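Long-range contacts in endoglucanase (Uncultured bacterium, PDB 3X17), which hydrolyses internal beta-1,4-glucosidic linkages of cellulose, as a family 9 glycoside hydrolase that carries an N-terminal Ig-like domain ahead of its (alpha/alpha)6 barrel: residues A[35-40]-A[82-87]; A[50-55]-A[100-105]; A[75-80]-A[417-422]. All coordinates share one frame; numbering follows the deposited sequence.

Interaction 1. Residues A[35-40]-A[82-87]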
loop_
_atom_site.group_PDB
_atom_site.type_symbol
_atom_site.label_atom_id
_atom_site.label_comp_id
_atom_site.label_asym_id
_atom_site.label_seq_id
_atom_site.Cartn_x
_atom_site.Cartn_y
_atom_site.Cartn_z
ATOM N N LEU A 35 -13.298 -4.119 22.837
ATOM C CA LEU A 35 -13.247 -3.375 24.082
ATOM C C LEU A 35 -11.845 -3.514 24.665
ATOM O O LEU A 35 -11.422 -4.603 25.023
ATOM C CB LEU A 35 -14.272 -3.945 25.074
ATOM C CG LEU A 35 -14.224 -3.294 26.471
ATOM C CD1 LEU A 35 -14.737 -1.851 26.396
ATOM C CD2 LEU A 35 -15.045 -4.100 27.490
ATOM N N ALA A 36 -11.098 -2.422 24.702
ATOM C CA ALA A 36 -9.750 -2.488 25.246
ATOM C C ALA A 36 -9.739 -1.789 26.585
ATOM O O ALA A 36 -10.112 -0.628 26.672
ATOM C CB ALA A 36 -8.737 -1.851 24.293
ATOM N N LEU A 37 -9.282 -2.493 27.615
ATOM C CA LEU A 37 -9.136 -1.904 28.947
ATOM C C LEU A 37 -7.878 -1.052 29.072
ATOM O O LEU A 37 -6.795 -1.442 28.620
ATOM C CB LEU A 37 -9.120 -2.991 30.024
ATOM C CG LEU A 37 -10.409 -3.779 30.199
ATOM C CD1 LEU A 37 -10.253 -4.831 31.305
ATOM C CD2 LEU A 37 -11.557 -2.824 30.496
ATOM N N ALA A 38 -8.008 0.036 29.793
ATOM C CA ALA A 38 -6.882 0.765 30.333
ATOM C C ALA A 38 -5.675 -0.084 30.730
ATOM O O ALA A 38 -5.781 -0.960 31.576
ATOM C CB ALA A 38 -7.336 1.479 31.554
ATOM N N PRO A 39 -4.521 0.190 30.140
ATOM C CA PRO A 39 -3.289 -0.520 30.521
ATOM C C PRO A 39 -3.080 -0.720 32.027
ATOM O O PRO A 39 -2.919 -1.855 32.489
ATOM C CB PRO A 39 -2.174 0.349 29.924
ATOM C CG PRO A 39 -2.836 1.023 28.718
ATOM C CD PRO A 39 -4.345 0.954 28.898
ATOM N N GLY A 40 -3.120 0.359 32.793
ATOM C CA GLY A 40 -3.319 0.208 34.226
ATOM C C GLY A 40 -4.758 -0.168 34.529
ATOM O O GLY A 40 -5.576 0.710 34.802
ATOM N N THR A 82 -5.739 -5.724 27.650
ATOM C CA THR A 82 -6.808 -6.648 27.930
ATOM C C THR A 82 -7.982 -6.335 27.023
ATOM O O THR A 82 -8.524 -5.217 27.065
ATOM C CB THR A 82 -7.241 -6.531 29.412
ATOM O OG1 THR A 82 -6.148 -6.941 30.237
ATOM C CG2 THR A 82 -8.439 -7.445 29.697
ATOM N N LEU A 83 -8.344 -7.307 26.182
ATOM C CA LEU A 83 -9.441 -7.143 25.226
ATOM C C LEU A 83 -10.653 -8.021 25.546
ATOM O O LEU A 83 -10.519 -9.201 25.885
ATOM C CB LEU A 83 -8.968 -7.412 23.784
ATOM C CG LEU A 83 -7.614 -6.772 23.426
ATOM C CD1 LEU A 83 -7.210 -7.094 21.981
ATOM C CD2 LEU A 83 -7.714 -5.247 23.632
ATOM N N TYR A 84 -11.832 -7.456 25.324
ATOM C CA TYR A 84 -13.025 -8.238 25.058
ATOM C C TYR A 84 -13.469 -7.944 23.637
ATOM O O TYR A 84 -13.127 -6.905 23.093
ATOM C CB TYR A 84 -14.131 -7.864 26.046
ATOM C CG TYR A 84 -13.736 -8.083 27.498
ATOM C CD1 TYR A 84 -12.878 -7.201 28.150
ATOM C CD2 TYR A 84 -14.223 -9.172 28.219
ATOM C CE1 TYR A 84 -12.524 -7.395 29.489
ATOM C CE2 TYR A 84 -13.893 -9.355 29.570
ATOM C CZ TYR A 84 -13.024 -8.480 30.185
ATOM O OH TYR A 84 -12.632 -8.697 31.495
ATOM N N ARG A 85 -14.263 -8.834 23.046
ATOM C CA ARG A 85 -14.722 -8.640 21.679
ATOM C C ARG A 85 -16.116 -9.154 21.404
ATOM O O ARG A 85 -16.586 -10.108 22.044
ATOM C CB ARG A 85 -13.717 -9.226 20.677
ATOM C CG ARG A 85 -13.686 -10.735 20.596
ATOM C CD ARG A 85 -12.856 -11.188 19.396
ATOM N NE ARG A 85 -11.540 -10.547 19.398
ATOM C CZ ARG A 85 -11.130 -9.631 18.516
ATOM N NH1 ARG A 85 -11.911 -9.246 17.486
ATOM N NH2 ARG A 85 -9.925 -9.095 18.672
ATOM N N ALA A 86 -16.798 -8.478 20.485
ATOM C CA ALA A 86 -18.066 -8.947 19.943
ATOM C C ALA A 86 -17.986 -9.066 18.422
ATOM O O ALA A 86 -17.140 -8.447 17.760
ATOM C CB ALA A 86 -19.188 -8.005 20.313
ATOM N N ASP A 87 -18.933 -9.801 17.870
ATOM C CA ASP A 87 -19.103 -9.879 16.433
ATOM C C ASP A 87 -20.570 -9.622 16.150
ATOM O O ASP A 87 -21.416 -10.441 16.479
ATOM C CB ASP A 87 -18.706 -11.272 15.958
ATOM C CG ASP A 87 -18.876 -11.450 14.461
ATOM O OD1 ASP A 87 -19.460 -10.558 13.805
ATOM O OD2 ASP A 87 -18.379 -12.470 13.933
#
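The phenol ring of Tyr-84 has Leu-37 CD1 at its edge, in the ring plane and 3.9 Å from CE1. Leu-35 CD2 approaches the same ring obliquely and comes within 3.8 Å of CD1, while Trp-49 meets it edge-to-face. This cluster sits on the antiparallel pairing of strands 32-37 and 82-87, neighbours in the beta-sheet of the Ig-like domain, the short segments running at 164° to each other. Leu-35 and Tyr-84 form a hydrogen-bonded pair and their side chains run alongside each other off the same face. Two backbone bonds join them: Leu-35 N gives to Tyr-84 O at 2.8 Å, and Tyr-84 N returns one to Leu-35 O at 2.9 Å. Two residues on, Leu-37 N gives to Thr-82 O. Thr-82 turns its methyl CG2 away from its own backbone N (OG1 chi1 -65°), which sets CG2 3.6 Å from Leu-37 CD1. Met-69 and Pro-72 of strand 63-74 continue this apolar layer, and Pro-51 adds to it at Leu-35. The other face of the sheet bears Ala-36 and Leu-83, a non-hydrogen-bonded pair, and Tyr-422 of the catalytic domain packs on it at Ala-36. There the end of Leu-83 leans back across the pair, bringing CD2 to 3.6 Å from Ala-36 CB.

Interaction 2. Residues A[50-55]-A[100-105]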
loop_
_atom_site.group_PDB
_atom_site.type_symbol
_atom_site.label_atom_id
_atom_site.label_comp_id
_atom_site.label_asym_id
_atom_site.label_seq_id
_atom_site.Cartn_x
_atom_site.Cartn_y
_atom_site.Cartn_z
ATOM N N THR A 50 -18.687 -9.886 32.581
ATOM C CA THR A 50 -18.952 -9.873 31.161
ATOM C C THR A 50 -19.590 -8.573 30.695
ATOM O O THR A 50 -20.709 -8.224 31.101
ATOM C CB THR A 50 -19.833 -11.046 30.749
ATOM O OG1 THR A 50 -19.350 -12.236 31.378
ATOM C CG2 THR A 50 -19.765 -11.238 29.278
ATOM N N PRO A 51 -18.888 -7.856 29.811
ATOM C CA PRO A 51 -19.351 -6.590 29.269
ATOM C C PRO A 51 -20.477 -6.818 28.288
ATOM O O PRO A 51 -20.436 -7.781 27.536
ATOM C CB PRO A 51 -18.123 -6.063 28.522
ATOM C CG PRO A 51 -16.976 -6.742 29.172
ATOM C CD PRO A 51 -17.471 -8.104 29.518
ATOM N N THR A 52 -21.490 -5.962 28.312
ATOM C CA THR A 52 -22.530 -6.015 27.283
ATOM C C THR A 52 -22.384 -4.899 26.253
ATOM O O THR A 52 -22.264 -3.729 26.605
ATOM C CB THR A 52 -23.944 -5.985 27.893
ATOM O OG1 THR A 52 -24.154 -7.185 28.639
ATOM C CG2 THR A 52 -25.000 -5.893 26.809
ATOM N N LEU A 53 -22.417 -5.273 24.979
ATOM C CA LEU A 53 -22.391 -4.278 23.901
ATOM C C LEU A 53 -23.750 -4.099 23.255
ATOM O O LEU A 53 -24.433 -5.078 22.925
ATOM C CB LEU A 53 -21.365 -4.668 22.839
ATOM C CG LEU A 53 -21.224 -3.756 21.606
ATOM C CD1 LEU A 53 -20.444 -2.482 21.949
ATOM C CD2 LEU A 53 -20.486 -4.515 20.520
ATOM N N GLN A 54 -24.113 -2.849 23.010
ATOM C CA GLN A 54 -25.206 -2.558 22.122
ATOM C C GLN A 54 -24.687 -1.849 20.875
ATOM O O GLN A 54 -23.686 -1.132 20.932
ATOM C CB GLN A 54 -26.251 -1.691 22.828
ATOM C CG GLN A 54 -26.673 -2.216 24.177
ATOM C CD GLN A 54 -27.532 -1.215 24.918
ATOM O OE1 GLN A 54 -27.190 -0.037 25.003
ATOM N NE2 GLN A 54 -28.675 -1.669 25.423
ATOM N N ILE A 55 -25.346 -2.091 19.748
ATOM C CA ILE A 55 -25.244 -1.209 18.599
ATOM C C ILE A 55 -26.529 -0.417 18.519
ATOM O O ILE A 55 -27.614 -0.969 18.660
ATOM C CB ILE A 55 -25.102 -1.972 17.277
ATOM C CG1 ILE A 55 -23.928 -2.971 17.293
ATOM C CG2 ILE A 55 -25.176 -1.004 16.075
ATOM C CD1 ILE A 55 -22.603 -2.433 17.816
ATOM N N GLN A 100 -21.846 0.837 21.785
ATOM C CA GLN A 100 -22.074 1.389 23.119
ATOM C C GLN A 100 -21.936 0.261 24.107
ATOM O O GLN A 100 -22.744 -0.661 24.096
ATOM C CB GLN A 100 -23.495 1.956 23.196
ATOM C CG GLN A 100 -23.900 2.481 24.570
ATOM C CD GLN A 100 -23.156 3.747 24.939
ATOM O OE1 GLN A 100 -22.403 3.782 25.913
ATOM N NE2 GLN A 100 -23.344 4.793 24.139
ATOM N N VAL A 101 -20.913 0.292 24.946
ATOM C CA VAL A 101 -20.832 -0.702 26.013
ATOM C C VAL A 101 -21.665 -0.235 27.211
ATOM O O VAL A 101 -21.602 0.944 27.578
ATOM C CB VAL A 101 -19.379 -0.979 26.417
ATOM C CG1 VAL A 101 -19.304 -1.770 27.743
ATOM C CG2 VAL A 101 -18.678 -1.740 25.307
ATOM N N VAL A 102 -22.547 -1.106 27.712
ATOM C CA VAL A 102 -23.476 -0.725 28.779
ATOM C C VAL A 102 -22.671 -0.356 30.020
ATOM O O VAL A 102 -21.804 -1.118 30.459
ATOM C CB VAL A 102 -24.519 -1.862 29.106
ATOM C CG1 VAL A 102 -25.403 -1.483 30.317
ATOM C CG2 VAL A 102 -25.412 -2.164 27.890
ATOM N N GLY A 103 -22.886 0.862 30.516
ATOM C CA GLY A 103 -22.071 1.399 31.625
ATOM C C GLY A 103 -20.641 1.768 31.254
ATOM O O GLY A 103 -19.773 1.859 32.115
ATOM N N GLY A 104 -20.385 1.954 29.963
ATOM C CA GLY A 104 -19.016 2.012 29.457
ATOM C C GLY A 104 -18.901 2.974 28.292
ATOM O O GLY A 104 -19.784 3.788 28.081
ATOM N N PRO A 105 -17.830 2.843 27.489
ATOM C CA PRO A 105 -17.525 3.842 26.466
ATOM C C PRO A 105 -18.416 3.729 25.230
ATOM O O PRO A 105 -19.096 2.721 25.027
ATOM C CB PRO A 105 -16.060 3.552 26.103
ATOM C CG PRO A 105 -15.593 2.485 27.101
ATOM C CD PRO A 105 -16.823 1.774 27.537
HETATM O O HOH W 1 -21.286 -4.033 30.144
#
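Leu-53 swings CG to the side opposite its backbone N (chi1 178°) and Val-101 sets CG2 beside its own N (CG1 chi1 167°), turns that bring Leu-53 CD1 and Val-101 CG2 to 3.9 Å. The two residues form a non-hydrogen-bonded pair where strands 52-57 and 95-101 run antiparallel in the sheet of the Ig-like domain. Both side chains point to the face packed against strand 32-37, Leu-53 on Ala-33 and Val-101 on Leu-35, and Leu-53 CD1 also rests 3.6 Å from Gln-100 N. The next pair, Gln-54 with Gln-100, is the hydrogen-bonded kind: Gln-54 N binds Gln-100 O at 2.8 Å, and Gln-100 N answers to Gln-54 O. Gln-54 stretches out past CG, laying its amide carbon CD across Val-102 CG2 at 3.8 Å; its NE2 is bonded to Glu-66 OE1 on the next strand. Thr-52 CG2 lies alongside Val-102 CG2, over a backbone bond of 2.9 Å from Val-102 N to Thr-52 O. From Val-101 to Gly-104 the chain makes a type II beta turn, with Gly-103 taking the positive phi. Where the two backbones part at this turn, a water spans them: it accepts from Thr-52 N at 2.7 Å and donates to Val-102 O.

Interaction 3. Residues A[75-80]-A[417-422]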
loop_
_atom_site.group_PDB
_atom_site.type_symbol
_atom_site.label_atom_id
_atom_site.label_comp_id
_atom_site.label_asym_id
_atom_site.label_seq_id
_atom_site.Cartn_x
_atom_site.Cartn_y
_atom_site.Cartn_z
ATOM N N ASP A 75 -3.580 -9.370 25.105
ATOM C CA ASP A 75 -2.838 -9.307 23.863
ATOM C C ASP A 75 -1.350 -9.284 24.118
ATOM O O ASP A 75 -0.683 -8.322 23.831
ATOM C CB ASP A 75 -3.248 -8.080 23.095
ATOM C CG ASP A 75 -2.581 -7.983 21.765
ATOM O OD1 ASP A 75 -2.261 -9.011 21.206
ATOM O OD2 ASP A 75 -2.370 -6.874 21.300
ATOM N N ARG A 76 -0.843 -10.387 24.627
ATOM C CA ARG A 76 0.429 -10.442 25.344
ATOM C C ARG A 76 1.630 -10.261 24.404
ATOM O O ARG A 76 2.709 -9.813 24.820
ATOM C CB ARG A 76 0.543 -11.778 26.067
ATOM C CG ARG A 76 1.316 -11.757 27.366
ATOM C CD ARG A 76 1.314 -13.163 27.987
ATOM N NE ARG A 76 1.665 -14.190 27.005
ATOM C CZ ARG A 76 0.791 -15.005 26.414
ATOM N NH1 ARG A 76 -0.501 -14.939 26.720
ATOM N NH2 ARG A 76 1.211 -15.891 25.515
ATOM N N LEU A 77 1.432 -10.600 23.135
ATOM C CA LEU A 77 2.535 -10.626 22.185
ATOM C C LEU A 77 2.635 -9.357 21.350
ATOM O O LEU A 77 3.524 -9.230 20.506
ATOM C CB LEU A 77 2.410 -11.843 21.283
ATOM C CG LEU A 77 2.714 -13.156 22.023
ATOM C CD1 LEU A 77 2.864 -14.281 21.018
ATOM C CD2 LEU A 77 4.004 -13.015 22.881
ATOM N N VAL A 78 1.714 -8.440 21.558
ATOM C CA VAL A 78 1.640 -7.255 20.734
ATOM C C VAL A 78 1.388 -5.973 21.476
ATOM O O VAL A 78 2.278 -5.227 21.665
ATOM C CB VAL A 78 0.560 -7.381 19.624
ATOM C CG1 VAL A 78 0.718 -6.314 18.602
ATOM C CG2 VAL A 78 0.606 -8.691 18.978
ATOM N N SER A 79 0.162 -5.721 21.882
ATOM C CA SER A 79 -0.157 -4.453 22.546
ATOM C C SER A 79 0.054 -4.531 24.055
ATOM O O SER A 79 0.276 -3.518 24.696
ATOM C CB SER A 79 -1.588 -3.996 22.258
ATOM O OG SER A 79 -2.547 -4.879 22.829
ATOM N N GLY A 80 -0.147 -5.704 24.643
ATOM C CA GLY A 80 -0.251 -5.804 26.100
ATOM C C GLY A 80 -1.656 -5.581 26.655
ATOM O O GLY A 80 -1.875 -5.742 27.847
ATOM N N TYR A 417 -1.600 -13.505 12.796
ATOM C CA TYR A 417 -2.871 -12.840 13.002
ATOM C C TYR A 417 -3.576 -13.434 14.231
ATOM O O TYR A 417 -4.195 -12.708 15.019
ATOM C CB TYR A 417 -3.733 -12.992 11.752
ATOM C CG TYR A 417 -5.229 -12.888 11.971
ATOM C CD1 TYR A 417 -5.856 -11.652 12.051
ATOM C CD2 TYR A 417 -6.027 -14.031 12.008
ATOM C CE1 TYR A 417 -7.249 -11.546 12.232
ATOM C CE2 TYR A 417 -7.420 -13.936 12.124
ATOM C CZ TYR A 417 -8.016 -12.681 12.260
ATOM O OH TYR A 417 -9.383 -12.561 12.401
ATOM N N GLU A 418 -3.456 -14.743 14.405
ATOM C CA GLU A 418 -4.135 -15.404 15.513
ATOM C C GLU A 418 -3.464 -15.074 16.836
ATOM O O GLU A 418 -4.107 -15.102 17.870
ATOM C CB GLU A 418 -4.163 -16.919 15.310
ATOM C CG GLU A 418 -5.050 -17.362 14.147
ATOM C CD GLU A 418 -5.533 -18.788 14.314
ATOM O OE1 GLU A 418 -4.679 -19.708 14.380
ATOM O OE2 GLU A 418 -6.763 -18.973 14.396
ATOM N N GLN A 419 -2.187 -14.711 16.792
ATOM C CA GLN A 419 -1.473 -14.307 18.002
ATOM C C GLN A 419 -1.730 -12.852 18.405
ATOM O O GLN A 419 -1.090 -12.356 19.318
ATOM C CB GLN A 419 0.030 -14.538 17.839
ATOM C CG GLN A 419 0.394 -15.996 17.752
ATOM C CD GLN A 419 1.792 -16.251 17.195
ATOM O OE1 GLN A 419 2.394 -17.275 17.508
ATOM N NE2 GLN A 419 2.295 -15.354 16.343
ATOM N N SER A 420 -2.663 -12.171 17.747
ATOM C CA SER A 420 -2.680 -10.715 17.803
ATOM C C SER A 420 -4.062 -10.180 18.112
ATOM O O SER A 420 -4.967 -10.237 17.287
ATOM C CB SER A 420 -2.174 -10.114 16.491
ATOM O OG SER A 420 -2.192 -8.691 16.546
ATOM N N GLY A 421 -4.206 -9.593 19.285
ATOM C CA GLY A 421 -5.527 -9.210 19.741
ATOM C C GLY A 421 -6.212 -8.267 18.771
ATOM O O GLY A 421 -7.395 -8.402 18.523
ATOM N N TYR A 422 -5.467 -7.331 18.181
ATOM C CA TYR A 422 -6.093 -6.368 17.277
ATOM C C TYR A 422 -6.199 -6.808 15.815
ATOM O O TYR A 422 -6.629 -6.013 14.965
ATOM C CB TYR A 422 -5.391 -5.021 17.351
ATOM C CG TYR A 422 -5.642 -4.283 18.630
ATOM C CD1 TYR A 422 -6.819 -3.530 18.804
ATOM C CD2 TYR A 422 -4.731 -4.339 19.669
ATOM C CE1 TYR A 422 -7.047 -2.827 19.956
ATOM C CE2 TYR A 422 -4.963 -3.654 20.855
ATOM C CZ TYR A 422 -6.130 -2.910 21.000
ATOM O OH TYR A 422 -6.312 -2.130 22.129
HETATM O O HOH W 2 -2.803 -6.811 18.654
#
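Gln-419, the first residue to leave helical geometry after helix 396-418, lies against Leu-77, its backbone O 4.0 Å from Leu-77 CB. Ser-420 follows with OG anti to the backbone N (chi1 180°), which brings that oxygen alongside Val-78 CG2 at 3.7 Å. The same hydroxyl is bonded to Val-424 O and receives a bond from a water. Gly-421 comes next, and its N-H supplies the one direct hydrogen bond between the segments: it reaches Asp-75 OD1 at 2.8 Å, from above the carboxylate plane rather than within it. A beta carbon on Gly-421 would fall against Asp-75 CG, which fits the glycine here. Residues 75-78 form a type I beta turn in the loop between strands 63-74 and 82-87 of the Ig-like domain, so this contact is part of the interface between that domain and the (alpha/alpha)6 barrel of the catalytic domain. The other carboxylate oxygen, Asp-75 OD2, takes Ser-79 OG, also bonded to Asp-81 N, on its own anti lone pair and Ser-79 N at 2.8 Å from above the plane. With an alanine in place of Asp-75, Gly-421 N would probably lose its acceptor, and Ser-79 N and the bridging water their carboxylate oxygen. Tyr-422 N gives to the same water, which also donates to Asp-75 OD2 at 2.7 Å. The Tyr-422 ring stands 74° from the carboxylate plane and takes Ser-79 OG at its edge, 3.4 Å from CE2, while its OH is bonded to Asp-81 OD2.

From the N terminus the chain passes 35-40, 50-55 and 75-80 before any contact closes. Interaction 1 then closes a loop of 41 intervening residues at 82-87, and interaction 2 one of 44 at 100-105. Interaction 3 closes only after 336 residues, at the end of helix 396-418. None nests in another: each pair crosses, because their segments alternate. Interactions 1 and 2 belong to one sheet and touch, Tyr-84 meeting Pro-51 and Ala-86 meeting Leu-53. Interaction 3 joins the Ig-like domain to the (alpha/alpha)6 catalytic domain, and its Gly-421 also reaches Leu-83 of interaction 1. Interactions 2 and 3 stay about 11 Å apart at their nearest atoms.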